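Local coordinates for protein beta-fructofuranosidase, insoluble isoenzyme CWINV1 (Arabidopsis thaliana, PDB 2OXB) that hydrolyses sucrose and 1-kestose, and less readily neokestose and levan, releasing terminal beta-D-fructofuranose units in the plant cell wall, at residues N75-G80 with I92-I97; S142-T147 with S195-C200; S448-K453 with S497-K502. The protein carries 1 engineered substitution. All coordinates share one frame; numbering follows the deposited sequence.

Contact 1 of 3, residues N75-G80 with I92-I97. With FRU (beta-D-fructofuranose), chain B.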
loop_
_atom_site.group_PDB
_atom_site.type_symbol
_atom_site.label_atom_id
_atom_site.label_comp_id
_atom_site.label_asym_id
_atom_site.label_seq_id
_atom_site.Cartn_x
_atom_site.Cartn_y
_atom_site.Cartn_z
ATOM N N ASN A 75 -26.128 -10.317 3.978
ATOM C CA ASN A 75 -26.095 -9.192 3.051
ATOM C C ASN A 75 -24.717 -8.751 2.556
ATOM O O ASN A 75 -24.589 -7.766 1.813
ATOM C CB ASN A 75 -26.857 -8.019 3.660
ATOM C CG ASN A 75 -28.348 -8.155 3.466
ATOM O OD1 ASN A 75 -28.847 -7.955 2.364
ATOM N ND2 ASN A 75 -29.067 -8.522 4.523
ATOM N N GLY A 76 -23.688 -9.496 2.940
ATOM C CA GLY A 76 -22.350 -9.154 2.495
ATOM C C GLY A 76 -21.231 -9.699 3.354
ATOM O O GLY A 76 -21.389 -9.919 4.552
ATOM N N CYS A 77 -20.090 -9.931 2.729
ATOM C CA CYS A 77 -18.941 -10.428 3.456
ATOM C C CYS A 77 -17.822 -9.428 3.294
ATOM O O CYS A 77 -16.996 -9.537 2.383
ATOM C CB CYS A 77 -18.504 -11.794 2.931
ATOM S SG CYS A 77 -19.319 -13.162 3.720
ATOM N N TRP A 78 -17.822 -8.451 4.198
ATOM C CA TRP A 78 -16.845 -7.375 4.213
ATOM C C TRP A 78 -15.449 -7.779 4.711
ATOM O O TRP A 78 -15.240 -8.878 5.227
ATOM C CB TRP A 78 -17.413 -6.196 5.027
ATOM C CG TRP A 78 -18.548 -5.472 4.314
ATOM C CD1 TRP A 78 -19.303 -5.946 3.268
ATOM C CD2 TRP A 78 -19.018 -4.139 4.565
ATOM N NE1 TRP A 78 -20.203 -4.986 2.853
ATOM C CE2 TRP A 78 -20.051 -3.871 3.632
ATOM C CE3 TRP A 78 -18.666 -3.144 5.482
ATOM C CZ2 TRP A 78 -20.729 -2.657 3.594
ATOM C CZ3 TRP A 78 -19.343 -1.928 5.441
ATOM C CH2 TRP A 78 -20.364 -1.698 4.502
ATOM N N SER A 79 -14.499 -6.864 4.519
ATOM C CA SER A 79 -13.100 -7.034 4.903
ATOM C C SER A 79 -12.912 -7.588 6.312
ATOM O O SER A 79 -13.733 -7.367 7.198
ATOM C CB SER A 79 -12.376 -5.693 4.789
ATOM O OG SER A 79 -12.831 -4.986 3.656
ATOM N N GLY A 80 -11.811 -8.308 6.501
ATOM C CA GLY A 80 -11.503 -8.896 7.790
ATOM C C GLY A 80 -10.011 -9.130 7.886
ATOM O O GLY A 80 -9.243 -8.566 7.099
ATOM N N ILE A 92 -10.300 -16.125 11.697
ATOM C CA ILE A 92 -10.620 -14.910 10.933
ATOM C C ILE A 92 -11.697 -14.053 11.593
ATOM O O ILE A 92 -12.635 -14.558 12.205
ATOM C CB ILE A 92 -11.062 -15.228 9.457
ATOM C CG1 ILE A 92 -9.826 -15.495 8.589
ATOM C CG2 ILE A 92 -11.867 -14.062 8.875
ATOM C CD1 ILE A 92 -10.130 -15.889 7.170
ATOM N N LEU A 93 -11.534 -12.743 11.474
ATOM C CA LEU A 93 -12.487 -11.794 12.023
ATOM C C LEU A 93 -12.958 -10.930 10.858
ATOM O O LEU A 93 -12.209 -10.099 10.354
ATOM C CB LEU A 93 -11.820 -10.940 13.107
ATOM C CG LEU A 93 -11.686 -11.577 14.502
ATOM C CD1 LEU A 93 -10.895 -12.868 14.410
ATOM C CD2 LEU A 93 -11.004 -10.607 15.465
ATOM N N TYR A 94 -14.187 -11.151 10.400
ATOM C CA TYR A 94 -14.703 -10.363 9.286
ATOM C C TYR A 94 -16.069 -9.756 9.605
ATOM O O TYR A 94 -16.835 -10.291 10.417
ATOM C CB TYR A 94 -14.804 -11.216 8.019
ATOM C CG TYR A 94 -16.041 -12.070 7.956
ATOM C CD1 TYR A 94 -17.189 -11.627 7.310
ATOM C CD2 TYR A 94 -16.069 -13.320 8.557
ATOM C CE1 TYR A 94 -18.333 -12.412 7.263
ATOM C CE2 TYR A 94 -17.207 -14.106 8.516
ATOM C CZ TYR A 94 -18.336 -13.647 7.867
ATOM O OH TYR A 94 -19.457 -14.449 7.830
ATOM N N THR A 95 -16.347 -8.630 8.950
ATOM C CA THR A 95 -17.588 -7.879 9.100
ATOM C C THR A 95 -18.658 -8.355 8.125
ATOM O O THR A 95 -18.517 -8.204 6.915
ATOM C CB THR A 95 -17.371 -6.357 8.819
ATOM O OG1 THR A 95 -16.235 -5.875 9.550
ATOM C CG2 THR A 95 -18.611 -5.550 9.232
ATOM N N GLY A 96 -19.734 -8.922 8.657
ATOM C CA GLY A 96 -20.826 -9.365 7.810
ATOM C C GLY A 96 -22.005 -8.410 7.954
ATOM O O GLY A 96 -22.070 -7.629 8.902
ATOM N N ILE A 97 -22.943 -8.456 7.019
ATOM C CA ILE A 97 -24.106 -7.584 7.098
ATOM C C ILE A 97 -25.315 -8.485 7.327
ATOM O O ILE A 97 -25.654 -9.294 6.460
ATOM C CB ILE A 97 -24.306 -6.787 5.783
ATOM C CG1 ILE A 97 -22.952 -6.396 5.184
ATOM C CG2 ILE A 97 -25.147 -5.539 6.053
ATOM C CD1 ILE A 97 -22.077 -5.554 6.116
HETATM C C1 FRU B . -12.740 -0.090 1.677
HETATM C C2 FRU B . -14.155 -0.559 2.042
HETATM C C3 FRU B . -14.188 -1.185 3.450
HETATM C C4 FRU B . -15.259 -2.233 3.347
HETATM C C5 FRU B . -15.132 -2.653 1.883
HETATM C C6 FRU B . -16.461 -2.865 1.187
HETATM O O1 FRU B . -12.316 0.976 2.508
HETATM O O2 FRU B . -15.264 0.406 1.929
HETATM O O3 FRU B . -14.500 -0.252 4.481
HETATM O O4 FRU B . -15.017 -3.334 4.230
HETATM O O5 FRU B . -14.455 -1.621 1.182
HETATM O O6 FRU B . -17.050 -4.044 1.707
#

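Contact 2 of 3, residues S142-T147 with S195-C200. Engineered in segment 195-200: Q199 (natural residue Glu). With FRU (beta-D-fructofuranose), chain B; GLC (alpha-D-glucopyranose), chain C.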
loop_
_atom_site.group_PDB
_atom_site.type_symbol
_atom_site.label_atom_id
_atom_site.label_comp_id
_atom_site.label_asym_id
_atom_site.label_seq_id
_atom_site.Cartn_x
_atom_site.Cartn_y
_atom_site.Cartn_z
ATOM N N SER A 142 -21.511 1.951 10.380
ATOM C CA SER A 142 -20.134 2.396 10.475
ATOM C C SER A 142 -19.399 1.680 11.600
ATOM O O SER A 142 -18.890 2.318 12.519
ATOM C CB SER A 142 -20.080 3.912 10.683
ATOM O OG SER A 142 -19.577 4.553 9.510
ATOM N N PHE A 143 -19.342 0.349 11.504
ATOM C CA PHE A 143 -18.683 -0.515 12.495
ATOM C C PHE A 143 -18.123 -1.772 11.812
ATOM O O PHE A 143 -18.615 -2.889 12.017
ATOM C CB PHE A 143 -19.688 -0.927 13.582
ATOM C CG PHE A 143 -19.117 -1.838 14.636
ATOM C CD1 PHE A 143 -17.981 -1.474 15.354
ATOM C CD2 PHE A 143 -19.743 -3.032 14.945
ATOM C CE1 PHE A 143 -17.478 -2.290 16.375
ATOM C CE2 PHE A 143 -19.253 -3.855 15.963
ATOM C CZ PHE A 143 -18.119 -3.480 16.677
ATOM N N ARG A 144 -17.080 -1.583 11.011
ATOM C CA ARG A 144 -16.496 -2.692 10.285
ATOM C C ARG A 144 -14.975 -2.647 10.213
ATOM O O ARG A 144 -14.332 -1.737 10.746
ATOM C CB ARG A 144 -17.076 -2.738 8.857
ATOM C CG ARG A 144 -16.220 -2.074 7.769
ATOM C CD ARG A 144 -16.376 -0.564 7.679
ATOM N NE ARG A 144 -17.640 -0.161 7.073
ATOM C CZ ARG A 144 -17.998 1.098 6.875
ATOM N NH1 ARG A 144 -17.186 2.070 7.236
ATOM N NH2 ARG A 144 -19.165 1.382 6.324
ATOM N N ASP A 145 -14.422 -3.660 9.548
ATOM C CA ASP A 145 -12.993 -3.789 9.330
ATOM C C ASP A 145 -12.157 -4.082 10.553
ATOM O O ASP A 145 -11.300 -3.293 10.939
ATOM C CB ASP A 145 -12.486 -2.542 8.636
ATOM C CG ASP A 145 -13.216 -2.285 7.354
ATOM O OD1 ASP A 145 -13.833 -3.240 6.845
ATOM O OD2 ASP A 145 -13.174 -1.145 6.855
ATOM N N PRO A 146 -12.402 -5.235 11.185
ATOM C CA PRO A 146 -11.655 -5.637 12.377
ATOM C C PRO A 146 -10.242 -6.060 12.012
ATOM O O PRO A 146 -10.008 -6.762 11.024
ATOM C CB PRO A 146 -12.479 -6.793 12.935
ATOM C CG PRO A 146 -13.048 -7.415 11.698
ATOM C CD PRO A 146 -13.465 -6.208 10.875
ATOM N N THR A 147 -9.303 -5.610 12.828
ATOM C CA THR A 147 -7.888 -5.899 12.658
ATOM C C THR A 147 -7.541 -7.271 13.215
ATOM O O THR A 147 -8.393 -8.010 13.707
ATOM C CB THR A 147 -7.043 -4.911 13.458
ATOM O OG1 THR A 147 -7.210 -5.183 14.858
ATOM C CG2 THR A 147 -7.463 -3.506 13.177
ATOM N N SER A 195 -11.380 14.293 10.701
ATOM C CA SER A 195 -11.376 13.181 9.759
ATOM C C SER A 195 -12.630 12.337 9.924
ATOM O O SER A 195 -13.039 12.024 11.042
ATOM C CB SER A 195 -10.153 12.301 9.991
ATOM O OG SER A 195 -10.173 11.756 11.296
ATOM N N GLY A 196 -13.238 11.957 8.811
ATOM C CA GLY A 196 -14.445 11.162 8.899
ATOM C C GLY A 196 -14.201 9.790 9.492
ATOM O O GLY A 196 -13.373 9.602 10.392
ATOM N N MET A 197 -14.957 8.833 8.969
ATOM C CA MET A 197 -14.891 7.432 9.359
ATOM C C MET A 197 -13.462 6.909 9.292
ATOM O O MET A 197 -12.642 7.403 8.519
ATOM C CB MET A 197 -15.762 6.606 8.409
ATOM C CG MET A 197 -15.643 5.104 8.558
ATOM S SD MET A 197 -16.628 4.465 9.890
ATOM C CE MET A 197 -16.318 2.718 9.779
ATOM N N TRP A 198 -13.175 5.909 10.114
ATOM C CA TRP A 198 -11.867 5.278 10.127
ATOM C C TRP A 198 -12.054 3.880 9.578
ATOM O O TRP A 198 -12.798 3.083 10.154
ATOM C CB TRP A 198 -11.331 5.166 11.540
ATOM C CG TRP A 198 -10.524 6.332 11.991
ATOM C CD1 TRP A 198 -10.614 7.621 11.551
ATOM C CD2 TRP A 198 -9.579 6.335 13.061
ATOM N NE1 TRP A 198 -9.784 8.428 12.297
ATOM C CE2 TRP A 198 -9.137 7.661 13.229
ATOM C CE3 TRP A 198 -9.067 5.340 13.902
ATOM C CZ2 TRP A 198 -8.206 8.024 14.203
ATOM C CZ3 TRP A 198 -8.140 5.700 14.877
ATOM C CH2 TRP A 198 -7.720 7.032 15.016
ATOM N N GLN A 199 -11.385 3.576 8.469
ATOM C CA GLN A 199 -11.496 2.250 7.860
ATOM C C GLN A 199 -10.231 1.441 7.901
ATOM O O GLN A 199 -9.172 1.951 8.235
ATOM C CB GLN A 199 -11.963 2.349 6.409
ATOM C CG GLN A 199 -13.455 2.508 6.282
ATOM C CD GLN A 199 -13.815 3.431 5.156
ATOM O OE1 GLN A 199 -13.582 3.112 3.989
ATOM N NE2 GLN A 199 -14.376 4.599 5.494
ATOM N N CYS A 200 -10.360 0.170 7.542
ATOM C CA CYS A 200 -9.227 -0.758 7.522
ATOM C C CYS A 200 -8.124 -0.367 8.491
ATOM O O CYS A 200 -7.027 0.010 8.073
ATOM C CB CYS A 200 -8.645 -0.874 6.107
ATOM S SG CYS A 200 -9.669 -1.821 4.982
HETATM C C1 FRU B . -12.740 -0.090 1.677
HETATM C C2 FRU B . -14.155 -0.559 2.042
HETATM C C3 FRU B . -14.188 -1.185 3.450
HETATM C C4 FRU B . -15.259 -2.233 3.347
HETATM C C5 FRU B . -15.132 -2.653 1.883
HETATM C C6 FRU B . -16.461 -2.865 1.187
HETATM O O1 FRU B . -12.316 0.976 2.508
HETATM O O2 FRU B . -15.264 0.406 1.929
HETATM O O3 FRU B . -14.500 -0.252 4.481
HETATM O O4 FRU B . -15.017 -3.334 4.230
HETATM O O5 FRU B . -14.455 -1.621 1.182
HETATM O O6 FRU B . -17.050 -4.044 1.707
HETATM C C1 GLC C . -15.012 1.794 1.519
HETATM C C2 GLC C . -16.079 2.718 2.151
HETATM C C3 GLC C . -17.461 2.523 1.521
HETATM C C4 GLC C . -17.317 2.820 0.029
HETATM C C5 GLC C . -16.284 1.854 -0.601
HETATM C C6 GLC C . -16.057 2.091 -2.102
HETATM O O2 GLC C . -16.124 2.479 3.563
HETATM O O3 GLC C . -18.417 3.411 2.113
HETATM O O4 GLC C . -18.590 2.662 -0.591
HETATM O O5 GLC C . -14.993 1.988 0.046
HETATM O O6 GLC C . -15.707 3.464 -2.332
#

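Contact 3 of 3, residues S448-K453 with S497-K502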
loop_
_atom_site.group_PDB
_atom_site.type_symbol
_atom_site.label_atom_id
_atom_site.label_comp_id
_atom_site.label_asym_id
_atom_site.label_seq_id
_atom_site.Cartn_x
_atom_site.Cartn_y
_atom_site.Cartn_z
ATOM N N SER A 448 -0.316 13.745 -16.094
ATOM C CA SER A 448 -0.955 14.641 -17.065
ATOM C C SER A 448 -0.953 14.164 -18.523
ATOM O O SER A 448 -1.909 14.401 -19.251
ATOM C CB SER A 448 -0.275 16.001 -16.996
ATOM O OG SER A 448 1.101 15.845 -17.272
ATOM N N ARG A 449 0.130 13.526 -18.954
ATOM C CA ARG A 449 0.221 13.012 -20.321
ATOM C C ARG A 449 0.405 11.487 -20.341
ATOM O O ARG A 449 0.830 10.931 -21.349
ATOM C CB ARG A 449 1.385 13.674 -21.091
ATOM C CG ARG A 449 1.123 15.105 -21.628
ATOM C CD ARG A 449 1.389 16.192 -20.587
ATOM N NE ARG A 449 0.287 17.152 -20.481
ATOM C CZ ARG A 449 -0.179 17.888 -21.490
ATOM N NH1 ARG A 449 0.360 17.786 -22.699
ATOM N NH2 ARG A 449 -1.194 18.719 -21.289
ATOM N N SER A 450 0.076 10.816 -19.238
ATOM C CA SER A 450 0.224 9.365 -19.159
ATOM C C SER A 450 -0.466 8.593 -20.279
ATOM O O SER A 450 -0.071 7.464 -20.584
ATOM C CB SER A 450 -0.279 8.839 -17.808
ATOM O OG SER A 450 0.695 9.014 -16.784
ATOM N N SER A 451 -1.491 9.183 -20.888
ATOM C CA SER A 451 -2.200 8.509 -21.965
ATOM C C SER A 451 -2.827 9.534 -22.866
ATOM O O SER A 451 -2.828 10.725 -22.548
ATOM C CB SER A 451 -3.295 7.609 -21.418
ATOM O OG SER A 451 -4.465 8.349 -21.165
ATOM N N LEU A 452 -3.360 9.065 -23.992
ATOM C CA LEU A 452 -3.997 9.941 -24.976
ATOM C C LEU A 452 -5.498 10.068 -24.775
ATOM O O LEU A 452 -6.104 11.052 -25.205
ATOM C CB LEU A 452 -3.719 9.439 -26.397
ATOM C CG LEU A 452 -2.370 9.785 -27.011
ATOM C CD1 LEU A 452 -2.206 9.062 -28.324
ATOM C CD2 LEU A 452 -2.292 11.291 -27.207
ATOM N N LYS A 453 -6.092 9.068 -24.129
ATOM C CA LYS A 453 -7.528 9.071 -23.866
ATOM C C LYS A 453 -7.811 10.007 -22.682
ATOM O O LYS A 453 -7.496 9.680 -21.541
ATOM C CB LYS A 453 -7.994 7.648 -23.553
ATOM C CG LYS A 453 -9.470 7.529 -23.286
ATOM C CD LYS A 453 -9.899 6.083 -23.174
ATOM C CE LYS A 453 -11.403 6.011 -23.016
ATOM N NZ LYS A 453 -11.904 4.625 -23.033
ATOM N N SER A 497 0.765 4.667 -9.262
ATOM C CA SER A 497 -0.287 5.209 -10.121
ATOM C C SER A 497 -0.825 4.194 -11.133
ATOM O O SER A 497 -0.368 3.054 -11.182
ATOM C CB SER A 497 0.236 6.450 -10.844
ATOM O OG SER A 497 1.648 6.456 -10.867
ATOM N N ARG A 498 -1.799 4.620 -11.933
ATOM C CA ARG A 498 -2.416 3.759 -12.940
ATOM C C ARG A 498 -2.483 4.505 -14.271
ATOM O O ARG A 498 -3.083 5.581 -14.357
ATOM C CB ARG A 498 -3.826 3.376 -12.497
ATOM C CG ARG A 498 -3.934 3.107 -11.006
ATOM C CD ARG A 498 -3.374 1.758 -10.619
ATOM N NE ARG A 498 -4.435 0.764 -10.490
ATOM C CZ ARG A 498 -5.025 0.155 -11.511
ATOM N NH1 ARG A 498 -4.657 0.423 -12.753
ATOM N NH2 ARG A 498 -6.000 -0.714 -11.284
ATOM N N VAL A 499 -1.859 3.929 -15.297
ATOM C CA VAL A 499 -1.818 4.519 -16.632
ATOM C C VAL A 499 -2.502 3.615 -17.663
ATOM O O VAL A 499 -2.539 2.391 -17.512
ATOM C CB VAL A 499 -0.337 4.837 -17.065
ATOM C CG1 VAL A 499 0.521 3.581 -17.029
ATOM C CG2 VAL A 499 -0.315 5.460 -18.459
ATOM N N TYR A 500 -3.055 4.234 -18.701
ATOM C CA TYR A 500 -3.773 3.514 -19.744
ATOM C C TYR A 500 -3.478 4.180 -21.090
ATOM O O TYR A 500 -4.322 4.888 -21.662
ATOM C CB TYR A 500 -5.266 3.564 -19.436
ATOM C CG TYR A 500 -5.615 3.070 -18.048
ATOM C CD1 TYR A 500 -5.781 1.706 -17.797
ATOM C CD2 TYR A 500 -5.793 3.966 -16.980
ATOM C CE1 TYR A 500 -6.125 1.243 -16.528
ATOM C CE2 TYR A 500 -6.136 3.510 -15.702
ATOM C CZ TYR A 500 -6.305 2.141 -15.485
ATOM O OH TYR A 500 -6.687 1.650 -14.246
ATOM N N PRO A 501 -2.260 3.971 -21.605
ATOM C CA PRO A 501 -1.803 4.532 -22.879
ATOM C C PRO A 501 -2.351 3.780 -24.083
ATOM O O PRO A 501 -2.562 2.560 -24.033
ATOM C CB PRO A 501 -0.292 4.414 -22.775
ATOM C CG PRO A 501 -0.143 3.090 -22.078
ATOM C CD PRO A 501 -1.200 3.159 -20.982
ATOM N N LYS A 502 -2.573 4.518 -25.166
ATOM C CA LYS A 502 -3.097 3.941 -26.404
ATOM C C LYS A 502 -1.979 3.538 -27.380
ATOM O O LYS A 502 -2.176 2.653 -28.213
ATOM C CB LYS A 502 -4.065 4.928 -27.073
ATOM C CG LYS A 502 -5.416 5.067 -26.375
ATOM C CD LYS A 502 -6.336 3.872 -26.653
ATOM C CE LYS A 502 -6.991 3.962 -28.039
ATOM N NZ LYS A 502 -7.944 2.846 -28.364
#

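Contact 1 of 3, residues N75-G80 with I92-I97
N75-G80 and I92-I97 run antiparallel as neighbouring arms of a beta hairpin, with the axes of strands 77-80 and 93-97 at 156°. N75 N donates to I97 O at 2.7 Å, and I97 N returns a longer bond of 3.3 Å to G76 O. Further along, W78 N meets T95 O at 2.8 Å, while T95 N reaches S79 O only weakly. C77 pairs with G96 and G80 with Y94, both non-hydrogen-bonded; the one-residue slip between these pairs is a beta bulge at W78 and S79. G76, with phi 158°, has backbone angles at which a beta carbon would press against the carbonyl oxygen of N75.

The W78 indole is held between protein and sugar. I97 CD1 sits over the centre of its five-membered ring, 3.6 Å from the centroid, in a CH-pi contact. Over the opposite face, toward the rim, lies fructose O6, 3.3 Å from W78 CG. With CG anti to its own carbonyl carbon (chi1 -71°), the ring turns back along the hairpin to I97. S79 points away from the partner strand, its OG 2.8 Å from fructose O4 and hydrogen-bonded to the active-site D19. On the other face of the sheet C77 SG approaches the Y94 ring obliquely, 3.8 Å from CE1.

These are the first two strands of a four-stranded blade of the family 32 beta-propeller. Strand 77-81 forms its inner edge toward the substrate, and strand 103-110 continues the sheet beyond 93-97. Q35 and W48, from the preceding blade, bond to the carbonyls of C77 and W78, respectively, while I66 of that blade packs on C77 and Y94.

Contact 2 of 3, residues S142-T147 with S195-C200
The sucrose pocket of this family 32 enzyme is walled here by the RDP motif, R144-D145-P146, and by the EC motif, whose glutamate is replaced by the engineered Q199 ahead of C200. D145 joins the two: C200 N donates to its OD2 at 3.2 Å, nearly straight at 172°, arriving on the anti side and 31° out of the carboxylate plane. The same carboxylate takes fructose O4 on OD1 and fructose O3 on OD2, each at 2.9 Å. Q199 runs beside the sugar, its CG 3.7 Å from D145 OD2, and its OE1 accepts from fructose O1 at 2.9 Å and from glucose O2 at 2.7 Å; Y275 also bonds to OE1.

R144, folded at its second and third torsions, brings its guanidinium beneath glucose O2, which lies over one face, with M197 CG in plane at its edge. Replacing R144 by an alanine is likely to leave M197 CG without its flat neighbour and open a gap beside glucose O2.

Three bonds thus fix the rotation of the D145 carboxylate, two of them spent on reading adjacent fructose hydroxyls. The amide oxygen of Q199 spans both sugar rings, consistent with the capture of sucrose with its glycosidic link intact.

Contact 3 of 3, residues S448-K453 with S497-K502
V499, Y500 and P501 lie against S450 and S451, a contact made by van der Waals packing without a hydrogen bond between the two segments. The second segment enters it from the end of strand 493-498. There S497 is still hydrogen-bonded through its backbone to V484, and R498 points away from the serine loop, its NH2 forming a salt bridge with E296.

V499 makes the first real touch. Its CG1 stands between the backbone N and the carbonyl carbon (chi1 58°), which leaves CG2 anti to the N and facing S450, 3.4 Å from S450 CB. The hydroxyl of S450 takes no leading part in this: OG is 4.1 Å from V499 CG2 and bonds to T423.

At Y500 the backbone does the touching. S451 points at the second segment and sets its CB against the Y500 carbonyl, with S451 OG 3.5 Å from Y500 O. The phenol leads off the other way, where its OH bonds to the same E296 oxygen that R498 holds. P501 follows alongside, its CB 3.8 Å from S450 O and its CA 3.7 Å from S451 CB, so the two serines rest on the stretch from V499 to P501. K502 starts toward the loop, but its end leads away; its NZ stays 6.9 Å from K453 NZ, and the latter amine is paired with D302.

The contact sits at an end of the C-terminal beta-sandwich. Strand 493-498 is an edge strand of one sheet, whereas the loop holding S450 and S451 connects strands 439-446 and 461-465 of the other. L414, on strand 406-415 of that second sheet, packs against both V499 and P501. Through E296 and D302 the surrounding charges reach the propeller domain, D302 lying on helix 300-306.

In the fold
Taken from the N terminus, the three contacts follow one another in series, none nesting in or crossing another. Contact 1 closes the short 12-residue step of a hairpin in one propeller blade. Contact 2 closes a longer loop of 48 residues, bringing the segment after strand 121-123 to the start of the sheet containing strands 198-199 and 226-234. The two adjoin: T95 OG1 bonds to D145 N, R144 packs on W78, and both line the fructose site. Contact 3, its centre about 35 Å from that of contact 1 and about 32 Å from that of contact 2, lies in the C-terminal sandwich, where a 44-residue excursion returns to join its two sheets.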